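Local coordinates for protein HAD family phosphatase (Pseudomonas syringae pv. tomato, PDB 2ODA) that is of uncertain biochemical function but belongs to a Pseudomonas-specific subfamily of the haloacid dehalogenase (HAD) enzyme superfamily, and is possibly related to phosphonoacetaldehyde hydrolase, at residues V18-Q23 against S143-L148; A35-G40 against A70-D75; Q104-V109 against L188-G193; G125-G130 against A184-R189. All blocks are in the same frame, centred on the assembly; numbering follows the deposited sequence.

The four contacts form two pairs on opposite sides of the chain's centre. Contacts 1 and 2, with centres 15 Å apart, share the long loop that follows helix 13-17: D19 N probably donates to Q36 O at 3.2 Å, and V18 CG1 packs on P72 CG. The loop comes after strand 9-12 and helix 13-17; in HAD enzymes the active site lies at the C-terminal end of that first strand, although no site residue is established here. Contacts 3 and 4 lie only 7 Å apart, centre to centre, and both use helix 179-191. W127 joins them, W127 N being 3.2 Å from C108 O in a probable hydrogen bond and its CZ2 against R190 CG.

Contact 1 of 4, residues V18-Q23 against S143-L148; sequences VDFGAQ and SQWQAL
F20, which faces W145 on helix 142-147, occupies the second position of a type II beta turn from D19 to A22, closed by the bond from A22 N to D19 O (2.9 Å), with G21 taking the positive phi of the third position. The two aromatic side chains make an edge-to-face (T-shaped) stack. F20 presents its CE2-CZ edge to one face of the indole; the centroids of the F20 ring and the W145 five-membered ring are 4.8 Å apart, and the planes of F20 and W145 meet at 62°. F20 CZ sits 3.4 Å above the W145 indole plane, off-centre toward the rim, while F20 CE2 approaches W145 CB at 3.5 Å. Each side chain has CG anti to its own backbone N (chi1 -174° in F20, -173° in W145), which sends the two rings out to meet between loop and helix. The turn is braced from its own side. Q23 folds back so that NE2 gives a nearly straight bond to G21 O at 2.9 Å, reaching the oxygen from above the carbonyl plane, and Q23 N donates to D19 OD1. D19 OD2 in turn accepts from S14 OG and A24 N, tying the turn to helix 13-17. W145 also packs on R156 and R157 of helix 150-167; on the loop side, the backbone of G21 bonds to C134 in the loop leading from strand 127-131 to helix 142-147.

Contact 2 of 4, residues A35-G40 against A70-D75; sequences AQLTPG and AAPVND
With CG anti to the carbonyl carbon and beside the backbone N (chi1 -66°), L37 turns its isobutyl group toward P72, although its CB does not itself point that way. The leucine and the proline ring lie alongside each other, running in opposite directions: L37 CG is 3.9 Å from P72 CB, CD1 stays over the same CB, and L37 CD2 reaches on to P72 CG at 4.0 Å. L37 CD2 also makes a looser approach to V73 CG1, 4.4 Å away. The backbone of the first segment takes part through A35 O, which lies 3.5 Å from P72 CG, while A35 CB faces P72 CD at 4.5 Å. Residues 35-40 end the long loop between helices 13-17 and 41-51, the place in the HAD fold where many relatives insert a cap domain; here it is laid against the loop that joins helix 63-69 to strand 78-79. That second loop is turned compactly by the bond from V73 N to A70 O. V18 touches both L37 and P72 and so extends the apolar patch, and V73 packs on L45 of helix 41-51 and W57 of strand 55-58. Close by, T38 OG1 hydrogen-bonds to C16 O, and G40 stands at the N-cap of helix 41-51.

Contact 3 of 4, residues Q104-V109 against L188-G193; sequences QLEGCV and LRRSKG
R190 lays one face of its guanidinium over G107, and this packing of CA against the flat group is the main van der Waals element: G107 CA stands 3.4 Å above the centre of the R190 group, with R190 CZ 3.5 Å from G107 CA. The arginine reaches it by an extended start and a bend at chi3 (60°). G107, with positive phi, is the third residue of a type II turn from L105 to C108, with C108 N bonded to L105 O. The electrostatic part is looser. E106 OE2 lies at the guanidinium edge, 3.9 Å from R190 NH2, a long salt bridge with the carboxylate and guanidinium planes 74° apart. A water links the two groups by another route, donating to E106 OE2 at 2.8 Å and accepting from R190 NE at 3.0 Å. R190 NH1 is engaged separately, by T5 O. Within the helix end, the backbone bond from G193 N to R190 O belongs to the Schellman motif that ends helix 179-191, and the side-chain hydroxyl S191 OG donates in the carbonyl plane to a lone pair of L188 O at 2.6 Å. The turn leads directly into strand 109-112. On its other side L105 packs on L105 of the second subunit, while R190 also rests on W127 of strand 127-131.

Contact 4 of 4, residues G125-G130 against A184-R189; sequences GLWTIG and ADIALR
I186 of helix 179-191 packs on W127 and I129 of strand 127-131, a helix laid over a strand of the parallel sheet in the Rossmann-like HAD fold; the two axes run roughly antiparallel, 11.0 Å apart at their closest. From I186 CB, which points at the strand, the chain divides. I186 CG2, anti to the backbone N, goes to the tryptophan and sits over one face of the indole, 3.8 Å from W127 CD2 and as far from W127 CE3. It makes a CH-pi contact, with I186 CG2 3.9 Å from the centroid of the W127 six-membered ring and 16° off the normal. The other branch, CG1, lies beside the backbone N (chi1 -73°) and carries I186 CD1 to I129, 3.8 Å from I129 CG1 and 4.0 Å from I129 CD1. The isoleucine thus fits one arm against an aromatic face and the other against an aliphatic end. I129 continues the core on C182 and L183 of the same helix, and I186 touches S171 of strand 171-173. R189, one turn further along, meets the indole from its rim. Its NE pairs with E194 and its NH1 with H170 O, while R189 NH2 lies near the indole plane, 3.8 Å from W127 CZ3, with guanidinium and indole planes 81° apart.

Contact 1 of 4, residues V18-Q23 against S143-L148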
loop_
_atom_site.group_PDB
_atom_site.type_symbol
_atom_site.label_atom_id
_atom_site.label_comp_id
_atom_site.label_asym_id
_atom_site.label_seq_id
_atom_site.Cartn_x
_atom_site.Cartn_y
_atom_site.Cartn_z
ATOM N N VAL B 18 -12.851 -9.389 -19.162
ATOM C CA VAL B 18 -13.892 -9.409 -20.171
ATOM C C VAL B 18 -13.507 -8.350 -21.204
ATOM O O VAL B 18 -12.486 -7.677 -21.046
ATOM C CB VAL B 18 -15.297 -9.061 -19.563
ATOM C CG1 VAL B 18 -15.802 -10.146 -18.580
ATOM C CG2 VAL B 18 -15.273 -7.702 -18.864
ATOM N N ASP B 19 -14.332 -8.177 -22.232
ATOM C CA ASP B 19 -14.188 -7.039 -23.154
ATOM C C ASP B 19 -12.824 -6.986 -23.865
ATOM O O ASP B 19 -12.081 -5.986 -23.786
ATOM C CB ASP B 19 -14.529 -5.700 -22.447
ATOM C CG ASP B 19 -14.594 -4.533 -23.427
ATOM O OD1 ASP B 19 -14.815 -4.781 -24.628
ATOM O OD2 ASP B 19 -14.418 -3.391 -22.997
ATOM N N PHE B 20 -12.483 -8.075 -24.538
ATOM C CA PHE B 20 -11.218 -8.156 -25.286
ATOM C C PHE B 20 -11.090 -6.930 -26.197
ATOM O O PHE B 20 -12.021 -6.620 -26.963
ATOM C CB PHE B 20 -11.236 -9.437 -26.123
ATOM C CG PHE B 20 -9.954 -9.734 -26.849
ATOM C CD1 PHE B 20 -9.035 -10.639 -26.317
ATOM C CD2 PHE B 20 -9.680 -9.140 -28.072
ATOM C CE1 PHE B 20 -7.853 -10.964 -27.004
ATOM C CE2 PHE B 20 -8.460 -9.426 -28.766
ATOM C CZ PHE B 20 -7.552 -10.348 -28.212
ATOM N N GLY B 21 -9.947 -6.242 -26.112
ATOM C CA GLY B 21 -9.734 -5.024 -26.889
ATOM C C GLY B 21 -10.337 -3.746 -26.336
ATOM O O GLY B 21 -10.351 -2.729 -27.039
ATOM N N ALA B 22 -10.804 -3.790 -25.081
ATOM C CA ALA B 22 -11.339 -2.614 -24.340
ATOM C C ALA B 22 -12.377 -1.849 -25.158
ATOM O O ALA B 22 -12.319 -0.615 -25.286
ATOM C CB ALA B 22 -10.184 -1.651 -23.899
ATOM N N GLN B 23 -13.323 -2.595 -25.719
ATOM C CA GLN B 23 -14.316 -1.993 -26.632
ATOM C C GLN B 23 -15.388 -1.193 -25.930
ATOM O O GLN B 23 -16.050 -0.349 -26.565
ATOM C CB GLN B 23 -14.906 -3.083 -27.533
ATOM C CG GLN B 23 -13.817 -3.724 -28.392
ATOM C CD GLN B 23 -13.341 -2.757 -29.463
ATOM O OE1 GLN B 23 -14.059 -2.508 -30.426
ATOM N NE2 GLN B 23 -12.150 -2.168 -29.269
ATOM N N SER B 143 -13.262 -9.997 -33.235
ATOM C CA SER B 143 -13.353 -10.172 -34.689
ATOM C C SER B 143 -12.160 -9.531 -35.426
ATOM O O SER B 143 -11.601 -10.131 -36.361
ATOM C CB SER B 143 -14.699 -9.670 -35.237
ATOM O OG SER B 143 -14.854 -8.265 -35.061
ATOM N N GLN B 144 -11.749 -8.343 -34.979
ATOM C CA GLN B 144 -10.613 -7.643 -35.585
ATOM C C GLN B 144 -9.293 -8.384 -35.324
ATOM O O GLN B 144 -8.451 -8.527 -36.236
ATOM C CB GLN B 144 -10.512 -6.210 -35.057
ATOM C CG GLN B 144 -11.656 -5.303 -35.517
ATOM C CD GLN B 144 -11.609 -3.949 -34.852
ATOM O OE1 GLN B 144 -11.322 -3.838 -33.651
ATOM N NE2 GLN B 144 -11.889 -2.897 -35.631
ATOM N N TRP B 145 -9.117 -8.832 -34.081
ATOM C CA TRP B 145 -7.955 -9.624 -33.686
ATOM C C TRP B 145 -7.872 -10.909 -34.502
ATOM O O TRP B 145 -6.794 -11.290 -34.970
ATOM C CB TRP B 145 -8.016 -9.939 -32.189
ATOM C CG TRP B 145 -6.773 -10.619 -31.616
ATOM C CD1 TRP B 145 -6.659 -11.929 -31.226
ATOM C CD2 TRP B 145 -5.510 -9.997 -31.319
ATOM N NE1 TRP B 145 -5.389 -12.164 -30.727
ATOM C CE2 TRP B 145 -4.674 -10.993 -30.762
ATOM C CE3 TRP B 145 -5.003 -8.682 -31.478
ATOM C CZ2 TRP B 145 -3.346 -10.728 -30.370
ATOM C CZ3 TRP B 145 -3.694 -8.424 -31.094
ATOM C CH2 TRP B 145 -2.877 -9.444 -30.551
ATOM N N GLN B 146 -9.011 -11.574 -34.664
ATOM C CA GLN B 146 -9.057 -12.822 -35.422
ATOM C C GLN B 146 -8.872 -12.626 -36.926
ATOM O O GLN B 146 -8.415 -13.541 -37.597
ATOM C CB GLN B 146 -10.356 -13.579 -35.119
ATOM C CG GLN B 146 -10.280 -14.349 -33.764
ATOM C CD GLN B 146 -11.625 -14.483 -33.047
ATOM O OE1 GLN B 146 -12.677 -14.579 -33.681
ATOM N NE2 GLN B 146 -11.589 -14.495 -31.712
ATOM N N ALA B 147 -9.215 -11.447 -37.448
ATOM C CA ALA B 147 -9.036 -11.122 -38.884
ATOM C C ALA B 147 -7.588 -10.847 -39.281
ATOM O O ALA B 147 -7.232 -10.872 -40.469
ATOM C CB ALA B 147 -9.923 -9.938 -39.281
ATOM N N LEU B 148 -6.730 -10.595 -38.293
ATOM C CA LEU B 148 -5.290 -10.413 -38.567
ATOM C C LEU B 148 -4.728 -11.753 -38.990
ATOM O O LEU B 148 -5.398 -12.766 -38.835
ATOM C CB LEU B 148 -4.554 -9.976 -37.303
ATOM C CG LEU B 148 -4.991 -8.682 -36.622
ATOM C CD1 LEU B 148 -4.240 -8.538 -35.316
ATOM C CD2 LEU B 148 -4.761 -7.444 -37.503
#

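Contact 2 of 4, residues A35-G40 against A70-D75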
loop_
_atom_site.group_PDB
_atom_site.type_symbol
_atom_site.label_atom_id
_atom_site.label_comp_id
_atom_site.label_asym_id
_atom_site.label_seq_id
_atom_site.Cartn_x
_atom_site.Cartn_y
_atom_site.Cartn_z
ATOM N N ALA B 35 -19.228 -8.226 -22.744
ATOM C CA ALA B 35 -19.175 -9.012 -21.517
ATOM C C ALA B 35 -18.562 -10.424 -21.711
ATOM O O ALA B 35 -18.374 -11.159 -20.732
ATOM C CB ALA B 35 -20.560 -9.072 -20.846
ATOM N N GLN B 36 -18.235 -10.798 -22.958
ATOM C CA GLN B 36 -17.603 -12.091 -23.210
ATOM C C GLN B 36 -16.287 -12.099 -22.421
ATOM O O GLN B 36 -15.524 -11.129 -22.464
ATOM C CB GLN B 36 -17.325 -12.289 -24.710
ATOM C CG GLN B 36 -16.623 -13.631 -25.087
ATOM C CD GLN B 36 -16.244 -13.695 -26.570
ATOM O OE1 GLN B 36 -16.717 -12.899 -27.372
ATOM N NE2 GLN B 36 -15.390 -14.637 -26.930
ATOM N N LEU B 37 -16.055 -13.166 -21.656
ATOM C CA LEU B 37 -14.735 -13.363 -21.026
ATOM C C LEU B 37 -13.584 -13.492 -22.028
ATOM O O LEU B 37 -13.758 -14.041 -23.111
ATOM C CB LEU B 37 -14.774 -14.620 -20.161
ATOM C CG LEU B 37 -15.712 -14.522 -18.958
ATOM C CD1 LEU B 37 -16.182 -15.947 -18.542
ATOM C CD2 LEU B 37 -15.046 -13.814 -17.801
ATOM N N THR B 38 -12.407 -12.991 -21.653
ATOM C CA THR B 38 -11.205 -13.096 -22.488
ATOM C C THR B 38 -10.665 -14.541 -22.571
ATOM O O THR B 38 -10.978 -15.373 -21.710
ATOM C CB THR B 38 -10.084 -12.120 -22.030
ATOM O OG1 THR B 38 -9.687 -12.423 -20.689
ATOM C CG2 THR B 38 -10.558 -10.663 -22.142
ATOM N N PRO B 39 -9.893 -14.848 -23.628
ATOM C CA PRO B 39 -9.440 -16.235 -23.810
ATOM C C PRO B 39 -8.700 -16.783 -22.570
ATOM O O PRO B 39 -7.822 -16.120 -22.022
ATOM C CB PRO B 39 -8.512 -16.140 -25.029
ATOM C CG PRO B 39 -9.029 -14.979 -25.812
ATOM C CD PRO B 39 -9.450 -13.977 -24.740
ATOM N N GLY B 40 -9.099 -17.967 -22.120
ATOM C CA GLY B 40 -8.466 -18.602 -20.968
ATOM C C GLY B 40 -9.026 -18.187 -19.616
ATOM O O GLY B 40 -8.665 -18.790 -18.609
ATOM N N ALA B 70 -19.423 -6.764 -15.490
ATOM C CA ALA B 70 -19.039 -7.659 -14.399
ATOM C C ALA B 70 -19.959 -8.894 -14.259
ATOM O O ALA B 70 -19.696 -9.781 -13.434
ATOM C CB ALA B 70 -18.911 -6.892 -13.056
ATOM N N ALA B 71 -21.006 -8.961 -15.086
ATOM C CA ALA B 71 -21.947 -10.098 -15.060
ATOM C C ALA B 71 -21.295 -11.493 -14.957
ATOM O O ALA B 71 -21.702 -12.277 -14.086
ATOM C CB ALA B 71 -22.954 -10.026 -16.218
ATOM N N PRO B 72 -20.296 -11.817 -15.819
ATOM C CA PRO B 72 -19.722 -13.158 -15.706
ATOM C C PRO B 72 -18.825 -13.454 -14.485
ATOM O O PRO B 72 -18.417 -14.600 -14.323
ATOM C CB PRO B 72 -18.915 -13.299 -17.007
ATOM C CG PRO B 72 -18.477 -11.903 -17.295
ATOM C CD PRO B 72 -19.708 -11.092 -16.967
ATOM N N VAL B 73 -18.545 -12.455 -13.644
ATOM C CA VAL B 73 -17.716 -12.660 -12.443
ATOM C C VAL B 73 -18.400 -12.260 -11.132
ATOM O O VAL B 73 -17.871 -12.519 -10.049
ATOM C CB VAL B 73 -16.324 -11.936 -12.516
ATOM C CG1 VAL B 73 -15.458 -12.459 -13.678
ATOM C CG2 VAL B 73 -16.465 -10.389 -12.543
ATOM N N ASN B 74 -19.566 -11.625 -11.196
ATOM C CA ASN B 74 -20.149 -11.096 -9.962
ATOM C C ASN B 74 -20.750 -12.144 -9.010
ATOM O O ASN B 74 -21.215 -11.786 -7.938
ATOM C CB ASN B 74 -21.134 -9.932 -10.219
ATOM C CG ASN B 74 -22.382 -10.359 -10.974
ATOM O OD1 ASN B 74 -22.872 -11.479 -10.826
ATOM N ND2 ASN B 74 -22.917 -9.446 -11.780
ATOM N N ASP B 75 -20.771 -13.409 -9.427
ATOM C CA ASP B 75 -21.185 -14.514 -8.555
ATOM C C ASP B 75 -20.236 -14.588 -7.331
ATOM O O ASP B 75 -20.655 -14.991 -6.251
ATOM C CB ASP B 75 -21.140 -15.868 -9.311
ATOM C CG ASP B 75 -22.343 -16.105 -10.254
ATOM O OD1 ASP B 75 -23.499 -15.788 -9.907
ATOM O OD2 ASP B 75 -22.128 -16.660 -11.364
#

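Contact 3 of 4, residues Q104-V109 against L188-G193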
loop_
_atom_site.group_PDB
_atom_site.type_symbol
_atom_site.label_atom_id
_atom_site.label_comp_id
_atom_site.label_asym_id
_atom_site.label_seq_id
_atom_site.Cartn_x
_atom_site.Cartn_y
_atom_site.Cartn_z
ATOM N N GLN B 104 -1.855 -7.924 4.612
ATOM C CA GLN B 104 -0.515 -7.472 4.216
ATOM C C GLN B 104 -0.442 -7.201 2.712
ATOM O O GLN B 104 -0.964 -7.988 1.909
ATOM C CB GLN B 104 0.561 -8.529 4.522
ATOM C CG GLN B 104 0.954 -8.685 5.970
ATOM C CD GLN B 104 0.089 -9.694 6.713
ATOM O OE1 GLN B 104 -0.557 -10.539 6.094
ATOM N NE2 GLN B 104 0.083 -9.619 8.047
ATOM N N LEU B 105 0.252 -6.119 2.338
ATOM C CA LEU B 105 0.583 -5.872 0.933
ATOM C C LEU B 105 1.408 -7.006 0.320
ATOM O O LEU B 105 1.265 -7.334 -0.880
ATOM C CB LEU B 105 1.403 -4.568 0.823
ATOM C CG LEU B 105 1.811 -4.099 -0.573
ATOM C CD1 LEU B 105 0.571 -3.799 -1.424
ATOM C CD2 LEU B 105 2.685 -2.878 -0.501
ATOM N N GLU B 106 2.311 -7.575 1.119
ATOM C CA GLU B 106 3.257 -8.549 0.594
ATOM C C GLU B 106 2.550 -9.691 -0.151
ATOM O O GLU B 106 1.648 -10.344 0.392
ATOM C CB GLU B 106 4.172 -9.107 1.687
ATOM C CG GLU B 106 5.275 -10.030 1.104
ATOM C CD GLU B 106 6.116 -10.714 2.168
ATOM O OE1 GLU B 106 5.995 -10.348 3.346
ATOM O OE2 GLU B 106 6.910 -11.616 1.811
ATOM N N GLY B 107 2.967 -9.896 -1.397
ATOM C CA GLY B 107 2.460 -10.978 -2.239
ATOM C C GLY B 107 1.205 -10.668 -3.031
ATOM O O GLY B 107 0.764 -11.502 -3.837
ATOM N N CYS B 108 0.598 -9.496 -2.807
ATOM C CA CYS B 108 -0.586 -9.106 -3.600
ATOM C C CYS B 108 -0.201 -8.806 -5.055
ATOM O O CYS B 108 0.870 -8.258 -5.314
ATOM C CB CYS B 108 -1.304 -7.914 -2.968
ATOM S SG CYS B 108 -2.055 -8.293 -1.364
ATOM N N VAL B 109 -1.078 -9.166 -5.997
ATOM C CA VAL B 109 -0.780 -9.030 -7.433
ATOM C C VAL B 109 -1.908 -8.297 -8.158
ATOM O O VAL B 109 -3.079 -8.473 -7.819
ATOM C CB VAL B 109 -0.596 -10.411 -8.113
ATOM C CG1 VAL B 109 -0.102 -10.250 -9.559
ATOM C CG2 VAL B 109 0.375 -11.292 -7.314
ATOM N N LEU B 188 8.251 -18.356 -7.117
ATOM C CA LEU B 188 9.655 -18.782 -7.157
ATOM C C LEU B 188 10.597 -17.597 -7.036
ATOM O O LEU B 188 11.515 -17.617 -6.209
ATOM C CB LEU B 188 9.957 -19.583 -8.436
ATOM C CG LEU B 188 11.332 -20.269 -8.641
ATOM C CD1 LEU B 188 11.728 -21.237 -7.483
ATOM C CD2 LEU B 188 11.362 -21.029 -10.008
ATOM N N ARG B 189 10.378 -16.559 -7.838
ATOM C CA ARG B 189 11.134 -15.287 -7.666
ATOM C C ARG B 189 11.085 -14.741 -6.223
ATOM O O ARG B 189 12.120 -14.398 -5.640
ATOM C CB ARG B 189 10.691 -14.218 -8.686
ATOM C CG ARG B 189 11.151 -14.544 -10.091
ATOM C CD ARG B 189 10.289 -13.897 -11.176
ATOM N NE ARG B 189 10.345 -12.440 -11.104
ATOM C CZ ARG B 189 9.778 -11.620 -11.979
ATOM N NH1 ARG B 189 9.136 -12.119 -13.025
ATOM N NH2 ARG B 189 9.884 -10.300 -11.818
ATOM N N ARG B 190 9.894 -14.743 -5.631
ATOM C CA ARG B 190 9.710 -14.329 -4.230
ATOM C C ARG B 190 10.514 -15.192 -3.264
ATOM O O ARG B 190 11.088 -14.675 -2.294
ATOM C CB ARG B 190 8.229 -14.356 -3.845
ATOM C CG ARG B 190 7.420 -13.212 -4.485
ATOM C CD ARG B 190 5.955 -13.272 -4.107
ATOM N NE ARG B 190 5.755 -13.162 -2.659
ATOM C CZ ARG B 190 4.694 -13.646 -2.020
ATOM N NH1 ARG B 190 3.729 -14.237 -2.693
ATOM N NH2 ARG B 190 4.589 -13.525 -0.705
ATOM N N SER B 191 10.564 -16.496 -3.548
ATOM C CA SER B 191 11.293 -17.449 -2.717
ATOM C C SER B 191 12.790 -17.131 -2.735
ATOM O O SER B 191 13.502 -17.433 -1.779
ATOM C CB SER B 191 11.009 -18.899 -3.171
ATOM O OG SER B 191 11.823 -19.284 -4.278
ATOM N N LYS B 192 13.247 -16.496 -3.816
ATOM C CA LYS B 192 14.646 -16.090 -3.999
ATOM C C LYS B 192 14.917 -14.667 -3.502
ATOM O O LYS B 192 15.971 -14.084 -3.786
ATOM C CB LYS B 192 15.062 -16.224 -5.474
ATOM C CG LYS B 192 14.964 -17.644 -6.004
ATOM C CD LYS B 192 15.088 -17.701 -7.531
ATOM C CE LYS B 192 14.986 -19.161 -7.989
ATOM N NZ LYS B 192 15.457 -19.366 -9.386
ATOM N N GLY B 193 13.951 -14.102 -2.783
ATOM C CA GLY B 193 14.129 -12.796 -2.156
ATOM C C GLY B 193 13.670 -11.599 -2.975
ATOM O O GLY B 193 13.787 -10.460 -2.502
HETATM O O HOH W 1 7.742 -11.855 -0.838
#

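Contact 4 of 4, residues G125-G130 against A184-R189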
loop_
_atom_site.group_PDB
_atom_site.type_symbol
_atom_site.label_atom_id
_atom_site.label_comp_id
_atom_site.label_asym_id
_atom_site.label_seq_id
_atom_site.Cartn_x
_atom_site.Cartn_y
_atom_site.Cartn_z
ATOM N N GLY B 125 2.660 -0.435 -4.898
ATOM C CA GLY B 125 3.643 -1.351 -4.321
ATOM C C GLY B 125 3.379 -2.814 -4.623
ATOM O O GLY B 125 3.992 -3.687 -4.003
ATOM N N LEU B 126 2.457 -3.086 -5.558
ATOM C CA LEU B 126 2.087 -4.472 -5.887
ATOM C C LEU B 126 3.007 -5.129 -6.914
ATOM O O LEU B 126 3.742 -4.456 -7.647
ATOM C CB LEU B 126 0.631 -4.544 -6.399
ATOM C CG LEU B 126 -0.447 -4.507 -5.295
ATOM C CD1 LEU B 126 -0.719 -3.077 -4.873
ATOM C CD2 LEU B 126 -1.760 -5.155 -5.756
ATOM N N TRP B 127 2.958 -6.466 -6.940
ATOM C CA TRP B 127 3.419 -7.240 -8.086
ATOM C C TRP B 127 2.444 -6.966 -9.228
ATOM O O TRP B 127 1.245 -6.761 -9.003
ATOM C CB TRP B 127 3.414 -8.748 -7.776
ATOM C CG TRP B 127 4.563 -9.182 -6.884
ATOM C CD1 TRP B 127 4.540 -9.351 -5.520
ATOM C CD2 TRP B 127 5.882 -9.506 -7.311
ATOM N NE1 TRP B 127 5.786 -9.767 -5.071
ATOM C CE2 TRP B 127 6.628 -9.860 -6.152
ATOM C CE3 TRP B 127 6.519 -9.519 -8.561
ATOM C CZ2 TRP B 127 7.985 -10.214 -6.211
ATOM C CZ3 TRP B 127 7.869 -9.881 -8.626
ATOM C CH2 TRP B 127 8.584 -10.232 -7.450
ATOM N N THR B 128 2.957 -6.969 -10.455
ATOM C CA THR B 128 2.107 -6.730 -11.643
ATOM C C THR B 128 2.304 -7.768 -12.741
ATOM O O THR B 128 3.423 -8.180 -13.017
ATOM C CB THR B 128 2.329 -5.310 -12.264
ATOM O OG1 THR B 128 3.699 -5.146 -12.644
ATOM C CG2 THR B 128 1.991 -4.223 -11.256
ATOM N N ILE B 129 1.200 -8.178 -13.360
ATOM C CA ILE B 129 1.219 -9.062 -14.515
ATOM C C ILE B 129 0.501 -8.300 -15.619
ATOM O O ILE B 129 -0.623 -7.841 -15.416
ATOM C CB ILE B 129 0.487 -10.421 -14.242
ATOM C CG1 ILE B 129 1.223 -11.187 -13.126
ATOM C CG2 ILE B 129 0.309 -11.249 -15.579
ATOM C CD1 ILE B 129 0.453 -12.423 -12.511
ATOM N N GLY B 130 1.175 -8.146 -16.753
ATOM C CA GLY B 130 0.625 -7.488 -17.926
ATOM C C GLY B 130 0.087 -8.497 -18.924
ATOM O O GLY B 130 0.566 -9.639 -19.004
ATOM N N ALA B 184 3.012 -18.960 -10.473
ATOM C CA ALA B 184 3.974 -19.928 -9.906
ATOM C C ALA B 184 5.411 -19.431 -10.063
ATOM O O ALA B 184 6.237 -19.584 -9.149
ATOM C CB ALA B 184 3.790 -21.335 -10.533
ATOM N N ASP B 185 5.713 -18.808 -11.206
ATOM C CA ASP B 185 7.072 -18.293 -11.426
ATOM C C ASP B 185 7.358 -17.052 -10.565
ATOM O O ASP B 185 8.479 -16.874 -10.085
ATOM C CB ASP B 185 7.342 -18.044 -12.918
ATOM C CG ASP B 185 8.799 -18.246 -13.276
ATOM O OD1 ASP B 185 9.352 -19.325 -12.922
ATOM O OD2 ASP B 185 9.395 -17.310 -13.845
ATOM N N ILE B 186 6.352 -16.201 -10.344
ATOM C CA ILE B 186 6.516 -15.087 -9.389
ATOM C C ILE B 186 6.747 -15.611 -7.959
ATOM O O ILE B 186 7.571 -15.061 -7.198
ATOM C CB ILE B 186 5.356 -14.081 -9.479
ATOM C CG1 ILE B 186 5.499 -13.261 -10.791
ATOM C CG2 ILE B 186 5.321 -13.156 -8.230
ATOM C CD1 ILE B 186 4.221 -12.421 -11.184
ATOM N N ALA B 187 6.050 -16.683 -7.596
ATOM C CA ALA B 187 6.241 -17.261 -6.254
ATOM C C ALA B 187 7.690 -17.729 -6.073
ATOM O O ALA B 187 8.280 -17.510 -5.014
ATOM C CB ALA B 187 5.259 -18.407 -6.016
ATOM N N LEU B 188 8.251 -18.356 -7.117
ATOM C CA LEU B 188 9.655 -18.782 -7.157
ATOM C C LEU B 188 10.597 -17.597 -7.036
ATOM O O LEU B 188 11.515 -17.617 -6.209
ATOM C CB LEU B 188 9.957 -19.583 -8.436
ATOM C CG LEU B 188 11.332 -20.269 -8.641
ATOM C CD1 LEU B 188 11.728 -21.237 -7.483
ATOM C CD2 LEU B 188 11.362 -21.029 -10.008
ATOM N N ARG B 189 10.378 -16.559 -7.838
ATOM C CA ARG B 189 11.134 -15.287 -7.666
ATOM C C ARG B 189 11.085 -14.741 -6.223
ATOM O O ARG B 189 12.120 -14.398 -5.640
ATOM C CB ARG B 189 10.691 -14.218 -8.686
ATOM C CG ARG B 189 11.151 -14.544 -10.091
ATOM C CD ARG B 189 10.289 -13.897 -11.176
ATOM N NE ARG B 189 10.345 -12.440 -11.104
ATOM C CZ ARG B 189 9.778 -11.620 -11.979
ATOM N NH1 ARG B 189 9.136 -12.119 -13.025
ATOM N NH2 ARG B 189 9.884 -10.300 -11.818
#